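NOL1/NOP2/sun family protein (Enterococcus faecium, PDB 3M4X) probably methylates cytosines of ribosomal RNA, as expected of an RsmF-type methyltransferase that joins a Rossmann-like catalytic domain to a PUA-like RNA-binding domain. Local coordinates at residues G274-A277 against G278-K281; L390-K393 against K394-N397; P360-G364 against L365-R369; V53-Y56 against H57-L61; F448-K451 against G452-F455. All blocks are in the same frame, centred on the assembly; numbering follows the deposited sequence.

Interaction 1. Residues G274-A277 against G278-K281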
loop_
_atom_site.group_PDB
_atom_site.type_symbol
_atom_site.label_atom_id
_atom_site.label_comp_id
_atom_site.label_asym_id
_atom_site.label_seq_id
_atom_site.Cartn_x
_atom_site.Cartn_y
_atom_site.Cartn_z
ATOM N N GLY A 274 -14.418 17.881 19.583
ATOM C CA GLY A 274 -13.041 18.357 19.641
ATOM C C GLY A 274 -12.915 19.642 20.431
ATOM O O GLY A 274 -13.832 20.009 21.174
ATOM N N SER A 275 -11.788 20.336 20.281
ATOM C CA SER A 275 -11.608 21.619 20.950
ATOM C C SER A 275 -10.972 22.690 20.078
ATOM O O SER A 275 -10.472 23.678 20.597
ATOM C CB SER A 275 -10.815 21.463 22.252
ATOM O OG SER A 275 -9.520 20.948 22.027
ATOM N N VAL A 276 -10.994 22.507 18.760
ATOM C CA VAL A 276 -10.454 23.522 17.860
ATOM C C VAL A 276 -11.391 23.717 16.684
ATOM O O VAL A 276 -12.265 22.898 16.460
ATOM C CB VAL A 276 -9.036 23.154 17.338
ATOM C CG1 VAL A 276 -8.098 22.905 18.501
ATOM C CG2 VAL A 276 -9.099 21.924 16.409
ATOM N N ALA A 277 -11.195 24.795 15.934
ATOM C CA ALA A 277 -12.003 25.073 14.758
ATOM C C ALA A 277 -11.661 24.103 13.631
ATOM O O ALA A 277 -10.653 23.402 13.696
ATOM C CB ALA A 277 -11.767 26.511 14.297
ATOM N N GLY A 278 -12.510 24.070 12.608
ATOM C CA GLY A 278 -12.234 23.366 11.362
ATOM C C GLY A 278 -12.476 21.871 11.315
ATOM O O GLY A 278 -12.238 21.233 10.291
ATOM N N LEU A 279 -12.930 21.304 12.424
ATOM C CA LEU A 279 -13.135 19.863 12.530
ATOM C C LEU A 279 -14.127 19.293 11.496
ATOM O O LEU A 279 -14.071 18.116 11.138
ATOM C CB LEU A 279 -13.582 19.521 13.950
ATOM C CG LEU A 279 -12.543 18.936 14.921
ATOM C CD1 LEU A 279 -11.128 18.948 14.375
ATOM C CD2 LEU A 279 -12.610 19.596 16.300
ATOM N N GLU A 280 -15.028 20.135 11.017
ATOM C CA GLU A 280 -16.001 19.720 10.022
ATOM C C GLU A 280 -15.329 19.336 8.705
ATOM O O GLU A 280 -15.936 18.675 7.860
ATOM C CB GLU A 280 -17.022 20.839 9.787
ATOM C CG GLU A 280 -16.431 22.098 9.156
ATOM C CD GLU A 280 -15.778 23.052 10.165
ATOM O OE1 GLU A 280 -15.747 22.753 11.383
ATOM O OE2 GLU A 280 -15.309 24.121 9.725
ATOM N N LYS A 281 -14.079 19.761 8.536
ATOM C CA LYS A 281 -13.295 19.450 7.339
ATOM C C LYS A 281 -12.718 18.051 7.395
ATOM O O LYS A 281 -12.189 17.559 6.407
ATOM C CB LYS A 281 -12.138 20.435 7.174
ATOM C CG LYS A 281 -12.546 21.866 6.899
ATOM C CD LYS A 281 -11.314 22.769 6.930
ATOM C CE LYS A 281 -11.703 24.215 7.182
ATOM N NZ LYS A 281 -10.527 25.026 7.596
#

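Interaction 2. Residues L390-K393 against K394-N397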
loop_
_atom_site.group_PDB
_atom_site.type_symbol
_atom_site.label_atom_id
_atom_site.label_comp_id
_atom_site.label_asym_id
_atom_site.label_seq_id
_atom_site.Cartn_x
_atom_site.Cartn_y
_atom_site.Cartn_z
ATOM N N LEU A 390 7.095 -8.184 -13.074
ATOM C CA LEU A 390 5.843 -7.551 -12.643
ATOM C C LEU A 390 5.858 -6.015 -12.616
ATOM O O LEU A 390 4.818 -5.392 -12.413
ATOM C CB LEU A 390 5.406 -8.100 -11.282
ATOM C CG LEU A 390 4.519 -9.350 -11.408
ATOM C CD1 LEU A 390 5.230 -10.475 -12.162
ATOM C CD2 LEU A 390 4.044 -9.836 -10.054
ATOM N N ALA A 391 7.025 -5.412 -12.849
ATOM C CA ALA A 391 7.133 -3.949 -12.986
ATOM C C ALA A 391 7.261 -3.519 -14.441
ATOM O O ALA A 391 7.510 -2.349 -14.731
ATOM C CB ALA A 391 8.316 -3.425 -12.194
ATOM N N THR A 392 7.093 -4.461 -15.362
ATOM C CA THR A 392 7.214 -4.137 -16.777
ATOM C C THR A 392 6.009 -3.320 -17.182
ATOM O O THR A 392 4.883 -3.703 -16.890
ATOM C CB THR A 392 7.238 -5.400 -17.666
ATOM O OG1 THR A 392 8.310 -6.252 -17.266
ATOM C CG2 THR A 392 7.424 -5.014 -19.129
ATOM N N LYS A 393 6.237 -2.208 -17.868
ATOM C CA LYS A 393 5.122 -1.404 -18.345
ATOM C C LYS A 393 4.988 -1.413 -19.869
ATOM O O LYS A 393 3.910 -1.221 -20.404
ATOM C CB LYS A 393 5.222 0.033 -17.811
ATOM C CG LYS A 393 6.566 0.386 -17.184
ATOM C CD LYS A 393 6.397 1.363 -16.025
ATOM C CE LYS A 393 7.746 1.878 -15.526
ATOM N NZ LYS A 393 7.586 2.878 -14.428
ATOM N N LYS A 394 6.091 -1.646 -20.556
ATOM C CA LYS A 394 6.160 -1.481 -21.998
ATOM C C LYS A 394 6.480 -2.833 -22.618
ATOM O O LYS A 394 7.627 -3.267 -22.677
ATOM C CB LYS A 394 7.231 -0.446 -22.360
ATOM C CG LYS A 394 8.648 -0.796 -21.854
ATOM C CD LYS A 394 8.740 -0.847 -20.323
ATOM C CE LYS A 394 9.763 -1.880 -19.854
ATOM N NZ LYS A 394 9.889 -1.933 -18.361
ATOM N N ILE A 395 5.446 -3.511 -23.064
ATOM C CA ILE A 395 5.595 -4.886 -23.503
ATOM C C ILE A 395 6.109 -5.000 -24.953
ATOM O O ILE A 395 6.636 -6.031 -25.360
ATOM C CB ILE A 395 4.273 -5.639 -23.255
ATOM C CG1 ILE A 395 4.397 -6.497 -21.997
ATOM C CG2 ILE A 395 3.854 -6.446 -24.449
ATOM C CD1 ILE A 395 3.138 -7.261 -21.678
ATOM N N GLU A 396 5.984 -3.921 -25.713
ATOM C CA GLU A 396 6.462 -3.898 -27.095
ATOM C C GLU A 396 7.986 -3.941 -27.182
ATOM O O GLU A 396 8.541 -4.300 -28.215
ATOM C CB GLU A 396 5.947 -2.660 -27.841
ATOM C CG GLU A 396 6.263 -1.331 -27.160
ATOM C CD GLU A 396 5.128 -0.852 -26.255
ATOM O OE1 GLU A 396 4.633 -1.640 -25.408
ATOM O OE2 GLU A 396 4.725 0.320 -26.399
ATOM N N ASN A 397 8.645 -3.602 -26.079
ATOM C CA ASN A 397 10.067 -3.309 -26.080
ATOM C C ASN A 397 10.958 -4.473 -25.682
ATOM O O ASN A 397 12.168 -4.405 -25.860
ATOM C CB ASN A 397 10.342 -2.138 -25.126
ATOM C CG ASN A 397 9.766 -0.825 -25.625
ATOM O OD1 ASN A 397 9.636 -0.606 -26.831
ATOM N ND2 ASN A 397 9.435 0.064 -24.698
#

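Interaction 3. Residues P360-G364 against L365-R369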
loop_
_atom_site.group_PDB
_atom_site.type_symbol
_atom_site.label_atom_id
_atom_site.label_comp_id
_atom_site.label_asym_id
_atom_site.label_seq_id
_atom_site.Cartn_x
_atom_site.Cartn_y
_atom_site.Cartn_z
ATOM N N PRO A 360 17.761 8.371 0.917
ATOM C CA PRO A 360 18.922 8.831 1.680
ATOM C C PRO A 360 19.828 7.633 1.887
ATOM O O PRO A 360 19.581 6.565 1.322
ATOM C CB PRO A 360 18.314 9.238 3.035
ATOM C CG PRO A 360 16.839 9.186 2.860
ATOM C CD PRO A 360 16.582 8.194 1.777
ATOM N N SER A 361 20.851 7.779 2.709
ATOM C CA SER A 361 21.628 6.609 3.070
ATOM C C SER A 361 20.775 5.707 3.944
ATOM O O SER A 361 20.109 6.171 4.871
ATOM C CB SER A 361 22.906 6.992 3.811
ATOM O OG SER A 361 23.616 5.820 4.167
ATOM N N LEU A 362 20.802 4.416 3.657
ATOM C CA LEU A 362 19.988 3.474 4.407
ATOM C C LEU A 362 20.778 2.730 5.483
ATOM O O LEU A 362 20.234 1.862 6.171
ATOM C CB LEU A 362 19.320 2.485 3.455
ATOM C CG LEU A 362 18.460 3.123 2.364
ATOM C CD1 LEU A 362 17.796 2.033 1.548
ATOM C CD2 LEU A 362 17.419 4.058 2.967
ATOM N N ASP A 363 22.059 3.066 5.622
ATOM C CA ASP A 363 22.878 2.468 6.673
ATOM C C ASP A 363 22.195 2.656 8.028
ATOM O O ASP A 363 21.818 3.773 8.393
ATOM C CB ASP A 363 24.286 3.079 6.682
ATOM C CG ASP A 363 25.050 2.811 5.388
ATOM O OD1 ASP A 363 24.858 1.732 4.785
ATOM O OD2 ASP A 363 25.848 3.679 4.975
ATOM N N GLY A 364 22.011 1.562 8.763
ATOM C CA GLY A 364 21.381 1.634 10.067
ATOM C C GLY A 364 19.881 1.401 10.005
ATOM O O GLY A 364 19.194 1.417 11.029
ATOM N N LEU A 365 19.363 1.174 8.805
ATOM C CA LEU A 365 17.942 0.887 8.653
ATOM C C LEU A 365 17.687 -0.595 8.427
ATOM O O LEU A 365 18.450 -1.266 7.738
ATOM C CB LEU A 365 17.349 1.686 7.499
ATOM C CG LEU A 365 16.522 2.925 7.828
ATOM C CD1 LEU A 365 17.275 4.180 7.445
ATOM C CD2 LEU A 365 15.216 2.853 7.073
ATOM N N LYS A 366 16.619 -1.106 9.022
ATOM C CA LYS A 366 16.123 -2.423 8.664
ATOM C C LYS A 366 15.281 -2.290 7.383
ATOM O O LYS A 366 14.131 -1.850 7.418
ATOM C CB LYS A 366 15.305 -3.025 9.810
ATOM C CG LYS A 366 16.076 -3.174 11.104
ATOM C CD LYS A 366 15.210 -3.773 12.204
ATOM C CE LYS A 366 16.050 -4.142 13.412
ATOM N NZ LYS A 366 15.240 -4.789 14.483
ATOM N N VAL A 367 15.876 -2.653 6.253
ATOM C CA VAL A 367 15.220 -2.501 4.967
ATOM C C VAL A 367 14.935 -3.860 4.348
ATOM O O VAL A 367 15.859 -4.596 3.997
ATOM C CB VAL A 367 16.070 -1.680 4.002
ATOM C CG1 VAL A 367 15.495 -1.762 2.613
ATOM C CG2 VAL A 367 16.148 -0.241 4.466
ATOM N N VAL A 368 13.645 -4.176 4.229
ATOM C CA VAL A 368 13.162 -5.434 3.674
ATOM C C VAL A 368 13.151 -5.393 2.147
ATOM O O VAL A 368 13.268 -6.422 1.471
ATOM C CB VAL A 368 11.736 -5.716 4.177
ATOM C CG1 VAL A 368 11.271 -7.087 3.740
ATOM C CG2 VAL A 368 11.698 -5.593 5.699
ATOM N N ARG A 369 13.020 -4.192 1.604
ATOM C CA ARG A 369 12.956 -4.029 0.164
ATOM C C ARG A 369 13.556 -2.690 -0.227
ATOM O O ARG A 369 13.131 -1.650 0.267
ATOM C CB ARG A 369 11.503 -4.142 -0.306
ATOM C CG ARG A 369 11.332 -4.125 -1.807
ATOM C CD ARG A 369 10.097 -4.913 -2.226
ATOM N NE ARG A 369 10.447 -5.718 -3.373
ATOM C CZ ARG A 369 10.434 -7.039 -3.396
ATOM N NH1 ARG A 369 10.029 -7.724 -2.339
ATOM N NH2 ARG A 369 10.798 -7.662 -4.502
#

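Interaction 4. Residues V53-Y56 against H57-L61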
loop_
_atom_site.group_PDB
_atom_site.type_symbol
_atom_site.label_atom_id
_atom_site.label_comp_id
_atom_site.label_asym_id
_atom_site.label_seq_id
_atom_site.Cartn_x
_atom_site.Cartn_y
_atom_site.Cartn_z
ATOM N N VAL A 53 -8.916 -6.109 -16.181
ATOM C CA VAL A 53 -9.898 -6.395 -15.147
ATOM C C VAL A 53 -11.320 -6.478 -15.717
ATOM O O VAL A 53 -12.120 -7.322 -15.303
ATOM C CB VAL A 53 -9.839 -5.357 -14.008
ATOM C CG1 VAL A 53 -11.076 -5.481 -13.100
ATOM C CG2 VAL A 53 -8.546 -5.527 -13.210
ATOM N N GLN A 54 -11.626 -5.616 -16.680
ATOM C CA GLN A 54 -12.955 -5.591 -17.276
ATOM C C GLN A 54 -13.210 -6.883 -18.037
ATOM O O GLN A 54 -14.324 -7.415 -18.049
ATOM C CB GLN A 54 -13.102 -4.376 -18.194
ATOM C CG GLN A 54 -13.381 -3.058 -17.423
ATOM C CD GLN A 54 -13.262 -1.825 -18.302
ATOM O OE1 GLN A 54 -12.654 -1.862 -19.377
ATOM N NE2 GLN A 54 -13.847 -0.730 -17.855
ATOM N N THR A 55 -12.150 -7.394 -18.648
ATOM C CA THR A 55 -12.223 -8.582 -19.479
ATOM C C THR A 55 -12.288 -9.877 -18.671
ATOM O O THR A 55 -13.196 -10.676 -18.872
ATOM C CB THR A 55 -11.040 -8.621 -20.426
ATOM O OG1 THR A 55 -11.066 -7.439 -21.231
ATOM C CG2 THR A 55 -11.116 -9.847 -21.325
ATOM N N TYR A 56 -11.360 -10.060 -17.732
ATOM C CA TYR A 56 -11.235 -11.325 -17.010
ATOM C C TYR A 56 -11.891 -11.389 -15.632
ATOM O O TYR A 56 -12.010 -12.470 -15.037
ATOM C CB TYR A 56 -9.770 -11.738 -16.955
ATOM C CG TYR A 56 -9.230 -11.897 -18.355
ATOM C CD1 TYR A 56 -8.358 -10.964 -18.888
ATOM C CD2 TYR A 56 -9.665 -12.948 -19.174
ATOM C CE1 TYR A 56 -7.873 -11.086 -20.182
ATOM C CE2 TYR A 56 -9.194 -13.081 -20.484
ATOM C CZ TYR A 56 -8.296 -12.146 -20.978
ATOM O OH TYR A 56 -7.809 -12.249 -22.255
ATOM N N HIS A 57 -12.319 -10.234 -15.133
ATOM C CA HIS A 57 -13.143 -10.186 -13.934
ATOM C C HIS A 57 -14.599 -9.960 -14.373
ATOM O O HIS A 57 -15.419 -10.873 -14.301
ATOM C CB HIS A 57 -12.676 -9.062 -12.996
ATOM C CG HIS A 57 -13.061 -9.268 -11.559
ATOM N ND1 HIS A 57 -14.372 -9.360 -11.143
ATOM C CD2 HIS A 57 -12.303 -9.390 -10.445
ATOM C CE1 HIS A 57 -14.406 -9.545 -9.836
ATOM N NE2 HIS A 57 -13.166 -9.563 -9.386
ATOM N N SER A 58 -14.893 -8.748 -14.853
ATOM C CA SER A 58 -16.250 -8.326 -15.229
ATOM C C SER A 58 -16.318 -6.856 -15.691
ATOM O O SER A 58 -15.708 -5.967 -15.076
ATOM C CB SER A 58 -17.225 -8.537 -14.054
ATOM O OG SER A 58 -18.527 -8.075 -14.375
ATOM N N GLU A 59 -17.068 -6.608 -16.765
ATOM C CA GLU A 59 -17.336 -5.242 -17.225
ATOM C C GLU A 59 -18.648 -4.729 -16.624
ATOM O O GLU A 59 -19.169 -3.685 -17.021
ATOM C CB GLU A 59 -17.394 -5.182 -18.753
ATOM C CG GLU A 59 -16.203 -5.823 -19.437
ATOM C CD GLU A 59 -16.102 -5.467 -20.906
ATOM O OE1 GLU A 59 -17.089 -4.922 -21.447
ATOM O OE2 GLU A 59 -15.036 -5.730 -21.513
ATOM N N GLU A 60 -19.171 -5.476 -15.659
ATOM C CA GLU A 60 -20.434 -5.140 -15.022
ATOM C C GLU A 60 -20.249 -4.652 -13.593
ATOM O O GLU A 60 -21.089 -3.914 -13.086
ATOM C CB GLU A 60 -21.365 -6.352 -15.020
ATOM C CG GLU A 60 -21.997 -6.664 -16.363
ATOM C CD GLU A 60 -22.773 -7.961 -16.337
ATOM O OE1 GLU A 60 -22.183 -8.988 -15.943
ATOM O OE2 GLU A 60 -23.967 -7.955 -16.705
ATOM N N LEU A 61 -19.161 -5.074 -12.947
ATOM C CA LEU A 61 -18.939 -4.769 -11.531
ATOM C C LEU A 61 -19.154 -3.292 -11.215
ATOM O O LEU A 61 -18.882 -2.422 -12.048
ATOM C CB LEU A 61 -17.559 -5.247 -11.061
ATOM C CG LEU A 61 -16.411 -5.313 -12.070
ATOM C CD1 LEU A 61 -16.289 -4.010 -12.847
ATOM C CD2 LEU A 61 -15.096 -5.659 -11.378
HETATM O O HOH W 1 -14.348 -12.792 -12.568
#

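Interaction 5. Residues F448-K451 against G452-F455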
loop_
_atom_site.group_PDB
_atom_site.type_symbol
_atom_site.label_atom_id
_atom_site.label_comp_id
_atom_site.label_asym_id
_atom_site.label_seq_id
_atom_site.Cartn_x
_atom_site.Cartn_y
_atom_site.Cartn_z
ATOM N N PHE A 448 10.556 -20.031 -13.699
ATOM C CA PHE A 448 11.067 -19.089 -12.717
ATOM C C PHE A 448 9.986 -18.358 -11.931
ATOM O O PHE A 448 10.184 -17.233 -11.456
ATOM C CB PHE A 448 12.089 -18.150 -13.351
ATOM C CG PHE A 448 13.381 -18.837 -13.636
ATOM C CD1 PHE A 448 13.558 -19.543 -14.809
ATOM C CD2 PHE A 448 14.389 -18.852 -12.693
ATOM C CE1 PHE A 448 14.727 -20.214 -15.054
ATOM C CE2 PHE A 448 15.570 -19.526 -12.937
ATOM C CZ PHE A 448 15.736 -20.206 -14.120
ATOM N N PHE A 449 8.843 -19.019 -11.783
ATOM C CA PHE A 449 7.862 -18.561 -10.815
ATOM C C PHE A 449 8.416 -18.879 -9.433
ATOM O O PHE A 449 8.766 -20.032 -9.156
ATOM C CB PHE A 449 6.507 -19.230 -11.025
ATOM C CG PHE A 449 5.397 -18.597 -10.223
ATOM C CD1 PHE A 449 5.041 -17.275 -10.438
ATOM C CD2 PHE A 449 4.723 -19.315 -9.249
ATOM C CE1 PHE A 449 4.032 -16.685 -9.708
ATOM C CE2 PHE A 449 3.710 -18.729 -8.511
ATOM C CZ PHE A 449 3.360 -17.417 -8.744
ATOM N N PRO A 450 8.534 -17.858 -8.571
ATOM C CA PRO A 450 9.141 -18.049 -7.247
ATOM C C PRO A 450 8.571 -19.269 -6.527
ATOM O O PRO A 450 7.348 -19.435 -6.467
ATOM C CB PRO A 450 8.800 -16.743 -6.519
ATOM C CG PRO A 450 8.779 -15.730 -7.631
ATOM C CD PRO A 450 8.186 -16.448 -8.818
ATOM N N LYS A 451 9.463 -20.116 -6.010
ATOM C CA LYS A 451 9.079 -21.386 -5.397
ATOM C C LYS A 451 8.080 -21.181 -4.263
ATOM O O LYS A 451 7.181 -21.994 -4.063
ATOM C CB LYS A 451 10.316 -22.121 -4.873
ATOM C CG LYS A 451 11.385 -22.369 -5.929
ATOM C CD LYS A 451 12.640 -23.007 -5.341
ATOM C CE LYS A 451 13.688 -23.237 -6.423
ATOM N NZ LYS A 451 14.950 -23.833 -5.892
ATOM N N GLY A 452 8.236 -20.081 -3.534
ATOM C CA GLY A 452 7.383 -19.795 -2.394
ATOM C C GLY A 452 5.962 -19.409 -2.763
ATOM O O GLY A 452 5.123 -19.223 -1.883
ATOM N N LEU A 453 5.679 -19.303 -4.060
ATOM C CA LEU A 453 4.355 -18.871 -4.506
ATOM C C LEU A 453 3.558 -19.939 -5.257
ATOM O O LEU A 453 2.382 -19.733 -5.551
ATOM C CB LEU A 453 4.475 -17.618 -5.380
ATOM C CG LEU A 453 5.025 -16.355 -4.718
ATOM C CD1 LEU A 453 5.240 -15.240 -5.740
ATOM C CD2 LEU A 453 4.099 -15.891 -3.588
ATOM N N ARG A 454 4.187 -21.071 -5.564
ATOM C CA ARG A 454 3.557 -22.096 -6.401
ATOM C C ARG A 454 2.303 -22.723 -5.780
ATOM O O ARG A 454 2.168 -22.743 -4.556
ATOM C CB ARG A 454 4.589 -23.165 -6.768
ATOM C CG ARG A 454 5.712 -22.613 -7.637
ATOM C CD ARG A 454 6.901 -23.553 -7.727
ATOM N NE ARG A 454 7.866 -23.116 -8.737
ATOM C CZ ARG A 454 9.042 -23.700 -8.952
ATOM N NH1 ARG A 454 9.408 -24.746 -8.218
ATOM N NH2 ARG A 454 9.854 -23.237 -9.899
ATOM N N PHE A 455 1.380 -23.204 -6.623
ATOM C CA PHE A 455 0.176 -23.899 -6.136
ATOM C C PHE A 455 0.254 -25.401 -6.409
ATOM O O PHE A 455 -0.756 -26.032 -6.744
ATOM C CB PHE A 455 -1.132 -23.369 -6.757
ATOM C CG PHE A 455 -1.180 -21.877 -6.953
ATOM C CD1 PHE A 455 -0.334 -21.031 -6.260
ATOM C CD2 PHE A 455 -2.092 -21.326 -7.841
ATOM C CE1 PHE A 455 -0.385 -19.662 -6.466
ATOM C CE2 PHE A 455 -2.149 -19.963 -8.050
ATOM C CZ PHE A 455 -1.297 -19.127 -7.362
#

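Interaction 1. Residues G274-A277 against G278-K281
Leu-279 reaches back toward residues 274-276 and sets its two methyl groups against Gly-274 and Val-276. Its CB serves mainly as a spacer, lifting the branch off the backbone, and CG carries the branch point. From there the two branches part. CD1 goes to the valine side chain and lies 4.1 Å from Val-276 CG2, the two side chains crossing at about a right angle. CD2 goes to the backbone instead: it sits 3.3 Å from Val-276 O and 3.6 Å from Gly-274 CA. Glycine suits position 274 because, with no side chain, it lets the methyl come down directly on its CA. The direction in which the branches point is set by an unusual torsion, for with chi2 at 8° CD1 nearly eclipses CA.

A second glycine suits the bend. Gly-278 takes a positive phi of 81°, a conformation that this residue adopts readily, and turns the chain into the short 3-10 segment 279-281. Lys-281 N closes the turn on Gly-278 O at 2.9 Å. Val-276, a beta-branched residue, offers its CG2 to the leucine, while Ser-275, whose side chain leaves the backbone pointing away from residues 278-281, bonds through OG to Glu-251.

The loop joins strand 267-268 to strand 283-285. Val-276 rests on Ser-247, Val-250 and Glu-251 of helix 243-252, and Leu-279 touches both Ile-246 of that helix and Ile-257 of strand 255-258.

Interaction 2. Residues L390-K393 against K394-N397
Lys-394 folds its chain back over Lys-393 and Thr-392: CG stands between the backbone N and the carbonyl carbon (chi1 58°), and bends at chi2 (-63°) and chi3 (148°) turn the rest of the chain. Thr-392 is set to receive it, with CG2 anti to its backbone N and beside its carbonyl carbon. The lysine methylenes then run along the preceding backbone. Lys-394 CD lies 3.8 Å from Lys-393 N, and CE reaches the threonine methyl, with 4.0 Å between Lys-394 CE and Thr-392 CG2. At the end of the chain, Lys-394 NZ comes to 3.8 Å from Thr-392 CA.

A threonine suits its place because its two branches do different work. OG1 bonds to Ala-389 O and Leu-388 O at the end of helix 386-390, which leaves the methyl turned to the lysine and, with 4.4 Å between Thr-392 CG2 and Ile-395 CG1, to the isoleucine. Thr-392 and Ile-395 both also rest on Leu-427 of strand 426-430, so the loop is fastened to the sheet that follows it.

Lys-393 leads its own chain away from residues 394-397, and the two ammonium groups stay apart, with 6.6 Å between Lys-393 NZ and Lys-394 NZ. The contact is therefore one of aliphatic lysine chain against methyl and backbone: van der Waals packing joins the residues, and the like charges are probably eased by solvent at this surface.

Interaction 3. Residues P360-G364 against L365-R369
Leu-362 and Leu-365 are joined across a type II beta turn whose third residue, Gly-364, has the positive phi of 93° that sets this turn apart. With these backbone angles a side chain would press on the carbonyl O of Asp-363, so a residue without one fits. Asp-363, ahead of it, is extended (psi 127°), and its side chain leaves the backbone pointing away from residues 365-369, as suits a charged residue on an exposed corner. The turn is closed by Leu-365 N, which donates to Leu-362 O at 2.9 Å with an N-H...O angle of 147°, the donor lying somewhat off the carbonyl plane. Before the turn, Ser-361 OG takes a weak bond, 3.5 Å long, from Asp-363 N.

Leu-362 O is also approached by hydrocarbon, Leu-365 CB standing 3.2 Å away. Further out, Leu-365 CD1 comes to 4.1 Å from Leu-362 CA. The leucines at the two ends of the turn meet only loosely through their side chains, and Leu-365 also touches Thr-161, His-163 and His-171.

Beyond the turn the chain enters strand 367-370, which pairs antiparallel with strand 158-161 of the Rossmann-like sheet. Val-368 and Arg-369 both stand opposite Val-160, a classic beta bulge, and Arg-369 makes a salt bridge to Glu-151. The first residue of this strand points back to the turn: Val-367, its CG2 beside the backbone N, meets Leu-362 side chain to side chain at about a right angle, with 4.0 Å between Val-367 CG2 and Leu-362 CD1.

Interaction 4. Residues V53-Y56 against H57-L61
Val-53 O, in the last turn of helix 49-56, takes two backbone N-H groups from the residues that leave the helix. Ser-58 N lies in the carbonyl plane of Val-53 at 3.2 Å from O, whereas His-57 N, closer at 2.9 Å from the same O, stands above that plane and makes the more bent bond (141° against 159°). At the helix end one water donates to His-57 O at 2.8 Å and only weakly to Tyr-56 O.

Ser-58 then begins an ST turn, in which its OG accepts from Glu-60 N at 3.0 Å, with a weak further bond from Leu-61 N. A short hydroxyl side chain is well suited to meeting these amides as the chain bends. Val-53 CG1 packs 3.9 Å from His-57 CB, the two side chains lying side by side and pointing the same way.

The polar ends of His-57 and Tyr-56 have partners elsewhere. The His-57 ring stacks on Phe-40. Backbone N-H groups and water thus meet carbonyls at the helix end, while the side chains bond to more distant parts of the fold, His-57 NE2 to Thr-74 O and Tyr-56 OH to Asp-431 in the PUA-like region.

Interaction 5. Residues F448-K451 against G452-F455
Leu-453 N donates to Pro-450 O at 2.9 Å, with an N-H...O angle of 157°, and closes a tight turn through Lys-451 and Gly-452. Two weak bonds extend this grip to Arg-454: its backbone N points at Lys-451 O over 3.5 Å, and its NE reaches Phe-449 O at 3.2 Å along a bent path. NH2 of the same guanidinium bonds to the side-chain carbonyl of Asn-447, which also accepts from Phe-449 N and so ties the arginine to the residue just before the turn.

The arginine can span the turn because its chain runs extended from CG to NE. Lys-451 travels beside it in the same direction, and Lys-451 CG lies over one face of the guanidinium, toward its rim, 3.8 Å from Arg-454 NH1, so that aliphatic carbon rather than the ammonium group meets the second cation. Phe-449 slides past in the opposite sense, its ring plane 23° from the guanidinium plane. CG of Phe-449 is anti to the backbone N (chi1 -169°), which carries the ring across to Leu-453. Leu-453 O lies at the ring edge, near its plane, 3.4 Å from Phe-449 CE2; Leu-453 CB, also 3.4 Å from CE2, stands out of that plane, the two side chains crossing at about a right angle. Pro-450 offers a rigid apolar ring, its CB 3.9 Å from Leu-453 CD1.

This C-terminal tail follows strand 444-447 of the PUA-like region. Pro-450 and Leu-453 lie on Tyr-386 of helix 386-390, Phe-449 meets Tyr-386 and Tyr-411, and the Phe-455 backbone pairs with Thr-412 near the end of helix 405-413.

In the fold
Along the chain the contacts come in the order 4, 1, 3, 2, 5, in series and without touching one another. Interaction 1 precedes strand 283-285 and interaction 3 opens strand 367-370. Both strands belong to the large mixed sheet, although the two contacts are about 38 Å apart between centres. Interactions 2 and 5 are neighbours, about 7 Å apart at their nearest atoms: helix 386-390 runs into the first and lies against the second. Interaction 1 stays inside the catalytic region, whereas interaction 3 brings the first C-terminal region onto the Rossmann-like sheet, and interaction 4, in the N-terminal region, bonds through Tyr-56 to Asp-431 of the PUA-like region.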